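Local coordinates for protein SSD1 (PDB 7AM1), which binds elements in the untranslated regions of messenger RNAs and represses their translation, as a pseudonuclease of the RNase II family that lacks enzymatic activity, at residues 376-381 and 550-555; 485-490 and 542-547; 531-536 and 663-668; 571-576 and 669-674. One frame throughout, in Å; residues are numbered along the deposited sequence.

How the interactions relate
The chain leaves strand 378-384 and returns to it through helix 544-568, where interaction 1 closes a long loop of the RNB domain. Interaction 2 is nested inside that loop and ties helix 480-488 to the first turn of the same helix 544-568. Interaction 3 opens at 531-536, inside both loops, and closes only at 663-668, so it crosses both. It joins two irregular segments. Interaction 4 opens after the first two have closed. It crosses interaction 3 and brings strand 573-576 against helix 668-681. Interactions 1 and 3 meet where Glu377 OE1 probably bonds to Met664 N. Interactions 3 and 4 meet where Pro663 O probably bonds to His670 NE2.

Interaction 1: 376-381 and 550-555; sequences SEFALH and NEIKRK
Phe378 meets Lys553 through a CH-pi contact. Lys553 CE lies over one face of the ring, 3.8 Å from the centroid of Phe378 and 26° off the ring normal. The lysine chain is extended beyond CG and runs past the phenyl group in the opposite direction. Its CG is near the far end of the ring, while NZ ends beside Phe378 CB. The ring is aimed at the helix because CG lies anti to the backbone N (chi1 -177°).

The other contacts are apolar. Ile552 CG2 comes to the edge of the ring, 4.0 Å from Phe378 CZ. The same methyl lies 3.9 Å from Leu380 CD2. Leu380 and Ile552 reach toward each other tip to tip, with their CD1 atoms 4.0 Å apart. Cys394 of the neighbouring strand 389-397 touches Phe378, Leu380 and Ile552. A serine in place of Phe378 would probably leave the lysine methylenes without a surface to lie on and open a gap beside Ile552.

No hydrogen bond joins the two segments. Strand 378-381 and helix 550-555 cross at 95°, held by dispersion and by a methylene that the adjacent ammonium probably polarises toward the ring.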
loop_
_atom_site.group_PDB
_atom_site.type_symbol
_atom_site.label_atom_id
_atom_site.label_comp_id
_atom_site.label_asym_id
_atom_site.label_seq_id
_atom_site.Cartn_x
_atom_site.Cartn_y
_atom_site.Cartn_z
ATOM N N SER A 376 2.535 0.577 -23.421
ATOM C CA SER A 376 1.611 -0.532 -23.629
ATOM C C SER A 376 2.408 -1.829 -23.610
ATOM O O SER A 376 3.291 -2.033 -24.452
ATOM C CB SER A 376 0.857 -0.388 -24.950
ATOM O OG SER A 376 0.105 -1.555 -25.231
ATOM N N GLU A 377 2.116 -2.695 -22.647
ATOM C CA GLU A 377 2.815 -3.966 -22.554
ATOM C C GLU A 377 1.885 -5.167 -22.636
ATOM O O GLU A 377 2.362 -6.305 -22.557
ATOM C CB GLU A 377 3.645 -4.029 -21.261
ATOM C CG GLU A 377 2.881 -3.909 -19.952
ATOM C CD GLU A 377 3.830 -3.829 -18.761
ATOM O OE1 GLU A 377 4.800 -4.611 -18.740
ATOM O OE2 GLU A 377 3.624 -2.990 -17.854
ATOM N N PHE A 378 0.585 -4.951 -22.823
ATOM C CA PHE A 378 -0.400 -6.021 -22.849
ATOM C C PHE A 378 -1.395 -5.740 -23.960
ATOM O O PHE A 378 -1.824 -4.598 -24.140
ATOM C CB PHE A 378 -1.118 -6.123 -21.507
ATOM C CG PHE A 378 -2.104 -7.247 -21.425
ATOM C CD1 PHE A 378 -1.667 -8.543 -21.233
ATOM C CD2 PHE A 378 -3.465 -7.006 -21.500
ATOM C CE1 PHE A 378 -2.564 -9.581 -21.136
ATOM C CE2 PHE A 378 -4.363 -8.041 -21.395
ATOM C CZ PHE A 378 -3.911 -9.330 -21.211
ATOM N N ALA A 379 -1.742 -6.779 -24.716
ATOM C CA ALA A 379 -2.676 -6.658 -25.824
ATOM C C ALA A 379 -3.584 -7.880 -25.841
ATOM O O ALA A 379 -3.234 -8.946 -25.326
ATOM C CB ALA A 379 -1.937 -6.504 -27.158
ATOM N N LEU A 380 -4.754 -7.720 -26.459
ATOM C CA LEU A 380 -5.760 -8.766 -26.467
ATOM C C LEU A 380 -6.388 -8.900 -27.843
ATOM O O LEU A 380 -6.425 -7.942 -28.621
ATOM C CB LEU A 380 -6.900 -8.464 -25.481
ATOM C CG LEU A 380 -6.681 -8.561 -23.980
ATOM C CD1 LEU A 380 -7.871 -7.923 -23.269
ATOM C CD2 LEU A 380 -6.493 -10.011 -23.561
ATOM N N HIS A 381 -6.903 -10.094 -28.127
ATOM C CA HIS A 381 -7.842 -10.266 -29.222
ATOM C C HIS A 381 -8.915 -11.244 -28.774
ATOM O O HIS A 381 -8.696 -12.065 -27.880
ATOM C CB HIS A 381 -7.175 -10.750 -30.521
ATOM C CG HIS A 381 -6.817 -12.205 -30.545
ATOM N ND1 HIS A 381 -5.539 -12.661 -30.308
ATOM C CD2 HIS A 381 -7.556 -13.301 -30.844
ATOM C CE1 HIS A 381 -5.510 -13.977 -30.437
ATOM N NE2 HIS A 381 -6.723 -14.390 -30.756
ATOM N N ASN A 550 -7.813 -6.403 -15.563
ATOM C CA ASN A 550 -7.122 -6.971 -14.406
ATOM C C ASN A 550 -7.541 -8.420 -14.166
ATOM O O ASN A 550 -6.708 -9.261 -13.808
ATOM C CB ASN A 550 -7.386 -6.124 -13.153
ATOM C CG ASN A 550 -6.394 -6.415 -12.012
ATOM O OD1 ASN A 550 -5.202 -6.642 -12.243
ATOM N ND2 ASN A 550 -6.891 -6.402 -10.776
ATOM N N GLU A 551 -8.825 -8.738 -14.347
ATOM C CA GLU A 551 -9.245 -10.118 -14.125
ATOM C C GLU A 551 -8.748 -11.030 -15.240
ATOM O O GLU A 551 -8.496 -12.218 -15.003
ATOM C CB GLU A 551 -10.763 -10.206 -13.989
ATOM C CG GLU A 551 -11.281 -9.739 -12.629
ATOM C CD GLU A 551 -10.817 -10.624 -11.477
ATOM O OE1 GLU A 551 -10.691 -11.854 -11.675
ATOM O OE2 GLU A 551 -10.570 -10.086 -10.371
ATOM N N ILE A 552 -8.582 -10.499 -16.451
ATOM C CA ILE A 552 -7.965 -11.289 -17.511
ATOM C C ILE A 552 -6.497 -11.543 -17.194
ATOM O O ILE A 552 -6.001 -12.661 -17.367
ATOM C CB ILE A 552 -8.155 -10.600 -18.876
ATOM C CG1 ILE A 552 -9.616 -10.721 -19.324
ATOM C CG2 ILE A 552 -7.222 -11.207 -19.927
ATOM C CD1 ILE A 552 -9.980 -9.829 -20.493
ATOM N N LYS A 553 -5.784 -10.524 -16.708
ATOM C CA LYS A 553 -4.376 -10.694 -16.356
ATOM C C LYS A 553 -4.206 -11.648 -15.180
ATOM O O LYS A 553 -3.217 -12.390 -15.117
ATOM C CB LYS A 553 -3.750 -9.338 -16.032
ATOM C CG LYS A 553 -3.464 -8.481 -17.256
ATOM C CD LYS A 553 -3.024 -7.075 -16.879
ATOM C CE LYS A 553 -2.641 -6.269 -18.109
ATOM N NZ LYS A 553 -2.210 -4.884 -17.762
ATOM N N ARG A 554 -5.141 -11.627 -14.223
ATOM C CA ARG A 554 -5.063 -12.555 -13.099
ATOM C C ARG A 554 -5.193 -13.993 -13.579
ATOM O O ARG A 554 -4.491 -14.890 -13.096
ATOM C CB ARG A 554 -6.149 -12.235 -12.073
ATOM C CG ARG A 554 -5.851 -10.994 -11.220
ATOM C CD ARG A 554 -7.045 -10.582 -10.379
ATOM N NE ARG A 554 -6.700 -9.484 -9.478
ATOM C CZ ARG A 554 -7.503 -8.999 -8.538
ATOM N NH1 ARG A 554 -8.713 -9.514 -8.364
ATOM N NH2 ARG A 554 -7.088 -8.001 -7.767
ATOM N N LYS A 555 -6.075 -14.225 -14.549
ATOM C CA LYS A 555 -6.191 -15.552 -15.136
ATOM C C LYS A 555 -4.913 -15.925 -15.877
ATOM O O LYS A 555 -4.405 -17.044 -15.734
ATOM C CB LYS A 555 -7.400 -15.600 -16.071
ATOM C CG LYS A 555 -7.605 -16.943 -16.768
ATOM C CD LYS A 555 -7.935 -18.047 -15.775
ATOM C CE LYS A 555 -7.796 -19.412 -16.407
ATOM N NZ LYS A 555 -8.314 -20.491 -15.524
#

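Interaction 2: 485-490 and 542-547; sequences EKLSTG and RTLGFV
Leu487 packs on Leu544 and Gly545 where helix 480-488 meets the start of helix 544-568. Its CB points at the other helix and lies 4.3 Å from Leu544 CD2. Its CG is set back from the same methyl. From there CD1 runs on anti to CA (chi2 -176°) and does most of the touching. It sits 4.1 Å from Leu544 CG and 4.4 Å from Gly545 CA. The two leucine side chains cross at about a right angle. Leu487 also touches Leu496 and Gln500 of helix 495-510, and Leu544 shares Gln500 as a neighbour.

Polar bonds finish both helix ends. Thr543 is the N-cap of helix 544-568. Its OG1 accepts from Phe546 N at 3.2 Å, in a nearly straight bond with an N-H...O angle of 169°. Asp484, from helix 480-488, bonds to Thr543 OG1 with one carboxylate oxygen and to Gly545 N with the other. On the other side of the contact, Glu485 O receives both Ser488 OG, at 3.2 Å, and Thr489 N. The hydroxyl stands above the carbonyl plane, where the helix runs out.

The arrangement is an N-capped helix start in the RNB domain. A threonine cap and an aspartate from a second helix hold the first amides, and a small leucine contact lies beside them.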
loop_
_atom_site.group_PDB
_atom_site.type_symbol
_atom_site.label_atom_id
_atom_site.label_comp_id
_atom_site.label_asym_id
_atom_site.label_seq_id
_atom_site.Cartn_x
_atom_site.Cartn_y
_atom_site.Cartn_z
ATOM N N GLU A 485 -14.935 4.346 -21.450
ATOM C CA GLU A 485 -15.927 5.067 -22.239
ATOM C C GLU A 485 -16.714 4.109 -23.123
ATOM O O GLU A 485 -17.948 4.166 -23.184
ATOM C CB GLU A 485 -15.242 6.145 -23.083
ATOM N N LYS A 486 -16.012 3.205 -23.809
ATOM C CA LYS A 486 -16.669 2.311 -24.755
ATOM C C LYS A 486 -17.502 1.239 -24.064
ATOM O O LYS A 486 -18.489 0.769 -24.639
ATOM C CB LYS A 486 -15.622 1.677 -25.672
ATOM C CG LYS A 486 -14.885 2.692 -26.532
ATOM C CD LYS A 486 -13.819 2.039 -27.390
ATOM C CE LYS A 486 -13.497 2.886 -28.609
ATOM N NZ LYS A 486 -14.674 2.930 -29.533
ATOM N N LEU A 487 -17.140 0.837 -22.845
ATOM C CA LEU A 487 -17.921 -0.177 -22.147
ATOM C C LEU A 487 -19.199 0.371 -21.521
ATOM O O LEU A 487 -20.127 -0.402 -21.267
ATOM C CB LEU A 487 -17.079 -0.837 -21.053
ATOM C CG LEU A 487 -16.026 -1.853 -21.494
ATOM C CD1 LEU A 487 -15.364 -2.488 -20.280
ATOM C CD2 LEU A 487 -16.636 -2.923 -22.386
ATOM N N SER A 488 -19.271 1.676 -21.260
ATOM C CA SER A 488 -20.474 2.259 -20.676
ATOM C C SER A 488 -21.425 2.790 -21.742
ATOM O O SER A 488 -22.620 2.475 -21.726
ATOM C CB SER A 488 -20.094 3.385 -19.712
ATOM O OG SER A 488 -19.439 4.430 -20.406
ATOM N N THR A 489 -20.907 3.585 -22.673
ATOM C CA THR A 489 -21.698 4.201 -23.734
ATOM C C THR A 489 -21.291 3.535 -25.047
ATOM O O THR A 489 -20.500 4.070 -25.825
ATOM C CB THR A 489 -21.476 5.716 -23.774
ATOM N N GLY A 490 -21.836 2.347 -25.280
ATOM C CA GLY A 490 -21.546 1.611 -26.496
ATOM C C GLY A 490 -22.516 0.465 -26.666
ATOM O O GLY A 490 -23.316 0.158 -25.777
ATOM N N ARG A 542 -11.269 2.436 -8.619
ATOM C CA ARG A 542 -10.995 1.448 -9.654
ATOM C C ARG A 542 -12.109 1.594 -10.683
ATOM O O ARG A 542 -13.272 1.772 -10.307
ATOM C CB ARG A 542 -10.978 0.011 -9.125
ATOM C CG ARG A 542 -9.993 -0.276 -8.020
ATOM C CD ARG A 542 -8.557 -0.336 -8.514
ATOM N NE ARG A 542 -7.648 -0.566 -7.397
ATOM C CZ ARG A 542 -6.351 -0.822 -7.516
ATOM N NH1 ARG A 542 -5.781 -0.876 -8.712
ATOM N NH2 ARG A 542 -5.620 -1.020 -6.429
ATOM N N THR A 543 -11.760 1.534 -11.966
ATOM C CA THR A 543 -12.753 1.615 -13.028
ATOM C C THR A 543 -13.080 0.226 -13.564
ATOM O O THR A 543 -12.306 -0.724 -13.428
ATOM C CB THR A 543 -12.279 2.504 -14.183
ATOM O OG1 THR A 543 -11.194 1.868 -14.870
ATOM C CG2 THR A 543 -11.825 3.862 -13.677
ATOM N N LEU A 544 -14.248 0.133 -14.202
ATOM C CA LEU A 544 -14.653 -1.112 -14.841
ATOM C C LEU A 544 -13.610 -1.577 -15.845
ATOM O O LEU A 544 -13.259 -2.761 -15.880
ATOM C CB LEU A 544 -16.012 -0.921 -15.513
ATOM C CG LEU A 544 -16.568 -2.085 -16.330
ATOM C CD1 LEU A 544 -16.632 -3.338 -15.473
ATOM C CD2 LEU A 544 -17.946 -1.741 -16.889
ATOM N N GLY A 545 -13.094 -0.659 -16.665
ATOM C CA GLY A 545 -12.095 -1.039 -17.651
ATOM C C GLY A 545 -10.877 -1.681 -17.018
ATOM O O GLY A 545 -10.396 -2.722 -17.476
ATOM N N PHE A 546 -10.359 -1.067 -15.951
ATOM C CA PHE A 546 -9.230 -1.667 -15.253
ATOM C C PHE A 546 -9.583 -3.058 -14.738
ATOM O O PHE A 546 -8.787 -3.994 -14.862
ATOM C CB PHE A 546 -8.772 -0.787 -14.091
ATOM C CG PHE A 546 -7.749 -1.459 -13.208
ATOM C CD1 PHE A 546 -6.399 -1.412 -13.526
ATOM C CD2 PHE A 546 -8.140 -2.184 -12.093
ATOM C CE1 PHE A 546 -5.452 -2.053 -12.726
ATOM C CE2 PHE A 546 -7.198 -2.828 -11.296
ATOM C CZ PHE A 546 -5.855 -2.761 -11.614
ATOM N N VAL A 547 -10.776 -3.213 -14.157
ATOM C CA VAL A 547 -11.151 -4.487 -13.551
ATOM C C VAL A 547 -11.260 -5.569 -14.617
ATOM O O VAL A 547 -10.843 -6.715 -14.403
ATOM C CB VAL A 547 -12.466 -4.331 -12.766
ATOM C CG1 VAL A 547 -12.997 -5.684 -12.317
ATOM C CG2 VAL A 547 -12.267 -3.422 -11.566
#

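Interaction 3: 531-536 and 663-668; sequences EKVKVD and PMRRYA
Val533 and Arg665 make a buried loop-to-loop contact in the RNB domain. The loop before helix 544-568 meets the one before helix 668-681. A methyl lies on a guanidinium face. Val533 CG2 is 3.2 Å from Arg665 NE, 3.5 Å from CD and 3.8 Å from CZ, so the packing is tight. The arginine chain is extended from CG to NE. Then chi4 (86°) turns the guanidinium across that line and presents its face to the valine. Glu531 O approaches Arg665 NH1 obliquely, at 4.1 Å, without a hydrogen bond.

The charged ends look to other partners. Arg665 NH2 forms a salt bridge with Asp530 OD2, which Arg666 NH1 also reaches. Glu531 pairs with Arg633 and Lys703. Phe421 touches both Val533 and Arg665. A leucine in place of Arg665 would probably leave Asp530 with one positive partner fewer and Val533 without the flat group it rests on.

Arg665 lies in the Pro-Met-Arg-Arg-Tyr run, which belongs to the RNase II family signature. In active relatives this element lies close to the catalytic centre. Here the same element is kept in a protein that does not cleave RNA.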
loop_
_atom_site.group_PDB
_atom_site.type_symbol
_atom_site.label_atom_id
_atom_site.label_comp_id
_atom_site.label_asym_id
_atom_site.label_seq_id
_atom_site.Cartn_x
_atom_site.Cartn_y
_atom_site.Cartn_z
ATOM N N GLU A 531 0.843 -2.674 -7.482
ATOM C CA GLU A 531 0.640 -1.236 -7.402
ATOM C C GLU A 531 -0.063 -0.729 -8.654
ATOM O O GLU A 531 0.029 -1.325 -9.730
ATOM C CB GLU A 531 1.970 -0.495 -7.238
ATOM C CG GLU A 531 2.816 -0.968 -6.063
ATOM C CD GLU A 531 3.650 -2.189 -6.387
ATOM O OE1 GLU A 531 3.451 -3.232 -5.726
ATOM O OE2 GLU A 531 4.500 -2.113 -7.307
ATOM N N LYS A 532 -0.725 0.416 -8.509
ATOM C CA LYS A 532 -1.337 1.077 -9.650
ATOM C C LYS A 532 -0.252 1.627 -10.566
ATOM O O LYS A 532 0.828 2.025 -10.119
ATOM C CB LYS A 532 -2.239 2.228 -9.201
ATOM C CG LYS A 532 -3.518 1.818 -8.502
ATOM C CD LYS A 532 -4.392 3.045 -8.248
ATOM C CE LYS A 532 -5.737 2.663 -7.668
ATOM N NZ LYS A 532 -6.530 3.869 -7.311
ATOM N N VAL A 533 -0.550 1.632 -11.864
ATOM C CA VAL A 533 0.300 2.260 -12.869
ATOM C C VAL A 533 -0.191 3.689 -13.054
ATOM O O VAL A 533 0.564 4.649 -12.871
ATOM C CB VAL A 533 0.277 1.475 -14.194
ATOM C CG1 VAL A 533 1.014 2.238 -15.289
ATOM C CG2 VAL A 533 0.880 0.091 -13.998
ATOM N N LYS A 534 -1.464 3.843 -13.417
ATOM C CA LYS A 534 -2.118 5.146 -13.367
ATOM C C LYS A 534 -2.591 5.354 -11.936
ATOM O O LYS A 534 -3.464 4.624 -11.456
ATOM C CB LYS A 534 -3.281 5.218 -14.351
ATOM C CG LYS A 534 -3.751 6.645 -14.650
ATOM C CD LYS A 534 -4.657 7.221 -13.577
ATOM C CE LYS A 534 -4.836 8.735 -13.757
ATOM N NZ LYS A 534 -3.715 9.526 -13.162
ATOM N N VAL A 535 -2.018 6.323 -11.247
ATOM C CA VAL A 535 -2.300 6.505 -9.829
ATOM C C VAL A 535 -3.435 7.503 -9.655
ATOM O O VAL A 535 -3.514 8.517 -10.358
ATOM C CB VAL A 535 -1.037 6.960 -9.073
ATOM C CG1 VAL A 535 -1.258 6.845 -7.579
ATOM C CG2 VAL A 535 0.173 6.128 -9.489
ATOM N N ASP A 536 -4.308 7.218 -8.697
ATOM C CA ASP A 536 -5.399 8.107 -8.339
ATOM C C ASP A 536 -5.134 8.722 -6.973
ATOM O O ASP A 536 -4.435 8.144 -6.136
ATOM C CB ASP A 536 -6.735 7.365 -8.302
ATOM C CG ASP A 536 -6.969 6.531 -9.537
ATOM O OD1 ASP A 536 -7.002 7.109 -10.641
ATOM O OD2 ASP A 536 -7.102 5.299 -9.403
ATOM N N PRO A 663 6.176 -7.164 -17.470
ATOM C CA PRO A 663 7.650 -7.156 -17.503
ATOM C C PRO A 663 8.265 -5.780 -17.712
ATOM O O PRO A 663 9.464 -5.617 -17.450
ATOM C CB PRO A 663 7.972 -8.089 -18.679
ATOM C CG PRO A 663 6.794 -7.906 -19.599
ATOM C CD PRO A 663 5.607 -7.812 -18.666
ATOM N N MET A 664 7.506 -4.788 -18.178
ATOM C CA MET A 664 8.064 -3.453 -18.348
ATOM C C MET A 664 8.204 -2.697 -17.033
ATOM O O MET A 664 8.875 -1.661 -17.009
ATOM C CB MET A 664 7.209 -2.631 -19.314
ATOM C CG MET A 664 7.106 -3.218 -20.715
ATOM S SD MET A 664 8.698 -3.306 -21.561
ATOM C CE MET A 664 8.880 -1.625 -22.142
ATOM N N ARG A 665 7.591 -3.178 -15.944
ATOM C CA ARG A 665 7.672 -2.495 -14.660
ATOM C C ARG A 665 8.023 -3.395 -13.483
ATOM O O ARG A 665 8.267 -2.870 -12.391
ATOM C CB ARG A 665 6.348 -1.774 -14.345
ATOM C CG ARG A 665 5.085 -2.624 -14.493
ATOM C CD ARG A 665 3.850 -1.815 -14.114
ATOM N NE ARG A 665 2.626 -2.604 -14.084
ATOM C CZ ARG A 665 2.204 -3.303 -13.032
ATOM N NH1 ARG A 665 2.919 -3.339 -11.912
ATOM N NH2 ARG A 665 1.065 -3.982 -13.108
ATOM N N ARG A 666 8.072 -4.714 -13.666
ATOM C CA ARG A 666 8.424 -5.654 -12.609
ATOM C C ARG A 666 9.546 -6.565 -13.090
ATOM O O ARG A 666 9.416 -7.220 -14.130
ATOM C CB ARG A 666 7.218 -6.501 -12.196
ATOM C CG ARG A 666 5.996 -5.707 -11.793
ATOM C CD ARG A 666 4.944 -6.625 -11.165
ATOM N NE ARG A 666 4.502 -7.668 -12.095
ATOM C CZ ARG A 666 3.231 -7.958 -12.374
ATOM N NH1 ARG A 666 2.240 -7.291 -11.793
ATOM N NH2 ARG A 666 2.947 -8.925 -13.239
ATOM N N TYR A 667 10.642 -6.621 -12.330
ATOM C CA TYR A 667 11.735 -7.498 -12.726
ATOM C C TYR A 667 11.429 -8.966 -12.451
ATOM O O TYR A 667 11.961 -9.839 -13.141
ATOM C CB TYR A 667 13.038 -7.127 -12.015
ATOM C CG TYR A 667 14.204 -7.914 -12.559
ATOM C CD1 TYR A 667 14.872 -7.494 -13.701
ATOM C CD2 TYR A 667 14.605 -9.103 -11.963
ATOM C CE1 TYR A 667 15.924 -8.222 -14.220
ATOM C CE2 TYR A 667 15.656 -9.838 -12.475
ATOM C CZ TYR A 667 16.310 -9.394 -13.603
ATOM O OH TYR A 667 17.356 -10.125 -14.110
ATOM N N ALA A 668 10.596 -9.267 -11.450
ATOM C CA ALA A 668 10.238 -10.658 -11.199
ATOM C C ALA A 668 9.694 -11.311 -12.464
ATOM O O ALA A 668 9.985 -12.480 -12.749
ATOM C CB ALA A 668 9.210 -10.745 -10.070
#

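Interaction 4: 571-576 and 669-674; sequences LALLRR and DHVVHR
Leu573, at the start of strand 573-576, has its CA 6.3 Å from that of Val672 on helix 668-681. Its side chain points at the helix and forks between two valines. CD1 takes Val671, lying 3.7 Å from CG1 and as near to CB. CD2 takes Val672, lying 4.0 Å from CG2. With CG anti to the backbone N (chi1 -174°), the leucine carries both methyls out from the strand, one for each valine. It crosses each valine at about a right angle. Val672 CG2 also rests 3.8 Å from Leu573 O, so this methyl meets backbone as well as side chain.

Strand 573-576 pairs antiparallel with strand 635-638 in a two-stranded sheet of the RNB domain, and helix 668-681 packs against this small sheet. Leu573 also touches Tyr636 and Ile638 of the partner strand. Val672 touches Val560 of helix 544-568, while Val671 touches Leu692 of helix 689-725.

The side chains meet through carbon atoms, and no hydrogen bond joins the two segments. The backbone of Leu573 finds its polar partners close by. Its N bonds to Gln675 OE1, from a later turn of the same helix, and its O bonds to Thr658 OG1. Further along the strand, Arg575 pairs with Asp529 and makes a cation-pi contact with Tyr636.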
loop_
_atom_site.group_PDB
_atom_site.type_symbol
_atom_site.label_atom_id
_atom_site.label_comp_id
_atom_site.label_asym_id
_atom_site.label_seq_id
_atom_site.Cartn_x
_atom_site.Cartn_y
_atom_site.Cartn_z
ATOM N N LEU A 571 12.120 -24.995 -8.913
ATOM C CA LEU A 571 12.786 -23.754 -9.292
ATOM C C LEU A 571 11.819 -22.651 -9.729
ATOM O O LEU A 571 12.266 -21.529 -9.997
ATOM C CB LEU A 571 13.806 -24.023 -10.408
ATOM C CG LEU A 571 14.975 -24.950 -10.060
ATOM C CD1 LEU A 571 15.956 -25.017 -11.230
ATOM C CD2 LEU A 571 15.693 -24.528 -8.786
ATOM N N ALA A 572 10.514 -22.924 -9.774
ATOM C CA ALA A 572 9.555 -21.927 -10.233
ATOM C C ALA A 572 9.524 -20.719 -9.301
ATOM O O ALA A 572 9.500 -20.856 -8.075
ATOM C CB ALA A 572 8.154 -22.539 -10.323
ATOM N N LEU A 573 9.524 -19.525 -9.894
ATOM C CA LEU A 573 9.311 -18.287 -9.149
ATOM C C LEU A 573 7.809 -18.033 -9.122
ATOM O O LEU A 573 7.196 -17.783 -10.165
ATOM C CB LEU A 573 10.059 -17.115 -9.774
ATOM C CG LEU A 573 10.003 -15.799 -8.978
ATOM C CD1 LEU A 573 10.972 -14.792 -9.574
ATOM C CD2 LEU A 573 8.607 -15.180 -8.902
ATOM N N LEU A 574 7.219 -18.136 -7.943
ATOM C CA LEU A 574 5.787 -18.016 -7.739
ATOM C C LEU A 574 5.510 -16.830 -6.818
ATOM O O LEU A 574 6.423 -16.136 -6.366
ATOM C CB LEU A 574 5.239 -19.323 -7.163
ATOM C CG LEU A 574 5.468 -20.555 -8.047
ATOM C CD1 LEU A 574 5.021 -21.824 -7.335
ATOM C CD2 LEU A 574 4.744 -20.406 -9.371
ATOM N N ARG A 575 4.232 -16.605 -6.530
ATOM C CA ARG A 575 3.820 -15.498 -5.676
ATOM C C ARG A 575 2.658 -15.967 -4.821
ATOM O O ARG A 575 1.668 -16.481 -5.349
ATOM C CB ARG A 575 3.428 -14.275 -6.507
ATOM C CG ARG A 575 3.080 -13.041 -5.690
ATOM C CD ARG A 575 3.100 -11.812 -6.577
ATOM N NE ARG A 575 2.781 -10.585 -5.860
ATOM C CZ ARG A 575 3.650 -9.883 -5.137
ATOM N NH1 ARG A 575 4.908 -10.288 -4.996
ATOM N NH2 ARG A 575 3.250 -8.772 -4.540
ATOM N N ARG A 576 2.797 -15.840 -3.510
ATOM C CA ARG A 576 1.754 -16.269 -2.597
ATOM C C ARG A 576 1.338 -15.109 -1.705
ATOM O O ARG A 576 1.978 -14.058 -1.668
ATOM C CB ARG A 576 2.207 -17.459 -1.748
ATOM C CG ARG A 576 3.340 -17.176 -0.774
ATOM C CD ARG A 576 3.630 -18.448 -0.019
ATOM N NE ARG A 576 4.583 -18.268 1.066
ATOM C CZ ARG A 576 4.619 -19.027 2.156
ATOM N NH1 ARG A 576 3.734 -20.004 2.319
ATOM N NH2 ARG A 576 5.534 -18.802 3.089
ATOM N N ASP A 669 8.913 -10.558 -13.245
ATOM C CA ASP A 669 8.364 -11.081 -14.489
ATOM C C ASP A 669 9.461 -11.491 -15.461
ATOM O O ASP A 669 9.265 -12.417 -16.258
ATOM C CB ASP A 669 7.445 -10.038 -15.131
ATOM C CG ASP A 669 6.212 -9.748 -14.287
ATOM O OD1 ASP A 669 6.379 -9.489 -13.078
ATOM O OD2 ASP A 669 5.083 -9.761 -14.827
ATOM N N HIS A 670 10.614 -10.815 -15.426
ATOM C CA HIS A 670 11.727 -11.219 -16.279
ATOM C C HIS A 670 12.159 -12.640 -15.955
ATOM O O HIS A 670 12.348 -13.465 -16.855
ATOM C CB HIS A 670 12.907 -10.261 -16.122
ATOM C CG HIS A 670 12.669 -8.908 -16.714
ATOM N ND1 HIS A 670 13.630 -8.235 -17.438
ATOM C CD2 HIS A 670 11.580 -8.103 -16.692
ATOM C CE1 HIS A 670 13.143 -7.074 -17.835
ATOM N NE2 HIS A 670 11.902 -6.969 -17.396
ATOM N N VAL A 671 12.332 -12.941 -14.667
ATOM C CA VAL A 671 12.686 -14.295 -14.257
ATOM C C VAL A 671 11.614 -15.277 -14.710
ATOM O O VAL A 671 11.910 -16.342 -15.262
ATOM C CB VAL A 671 12.895 -14.355 -12.732
ATOM C CG1 VAL A 671 13.289 -15.758 -12.309
ATOM C CG2 VAL A 671 13.946 -13.339 -12.287
ATOM N N VAL A 672 10.347 -14.928 -14.482
ATOM C CA VAL A 672 9.249 -15.801 -14.887
ATOM C C VAL A 672 9.248 -15.999 -16.399
ATOM O O VAL A 672 9.010 -17.107 -16.892
ATOM C CB VAL A 672 7.908 -15.233 -14.388
ATOM C CG1 VAL A 672 6.735 -16.010 -14.983
ATOM C CG2 VAL A 672 7.859 -15.248 -12.867
ATOM N N HIS A 673 9.499 -14.934 -17.162
ATOM C CA HIS A 673 9.524 -15.074 -18.615
ATOM C C HIS A 673 10.632 -16.023 -19.061
ATOM O O HIS A 673 10.420 -16.871 -19.937
ATOM C CB HIS A 673 9.698 -13.708 -19.273
ATOM C CG HIS A 673 8.436 -12.905 -19.336
ATOM N ND1 HIS A 673 8.192 -11.988 -20.335
ATOM C CD2 HIS A 673 7.357 -12.873 -18.520
ATOM C CE1 HIS A 673 7.010 -11.431 -20.136
ATOM N NE2 HIS A 673 6.484 -11.949 -19.041
ATOM N N ARG A 674 11.822 -15.902 -18.469
ATOM C CA ARG A 674 12.907 -16.805 -18.831
ATOM C C ARG A 674 12.596 -18.234 -18.409
ATOM O O ARG A 674 12.946 -19.181 -19.123
ATOM C CB ARG A 674 14.217 -16.319 -18.213
ATOM C CG ARG A 674 14.644 -14.953 -18.740
ATOM C CD ARG A 674 16.102 -14.637 -18.438
ATOM N NE ARG A 674 16.591 -13.535 -19.267
ATOM C CZ ARG A 674 16.643 -12.258 -18.892
ATOM N NH1 ARG A 674 16.240 -11.889 -17.683
ATOM N NH2 ARG A 674 17.103 -11.345 -19.736
#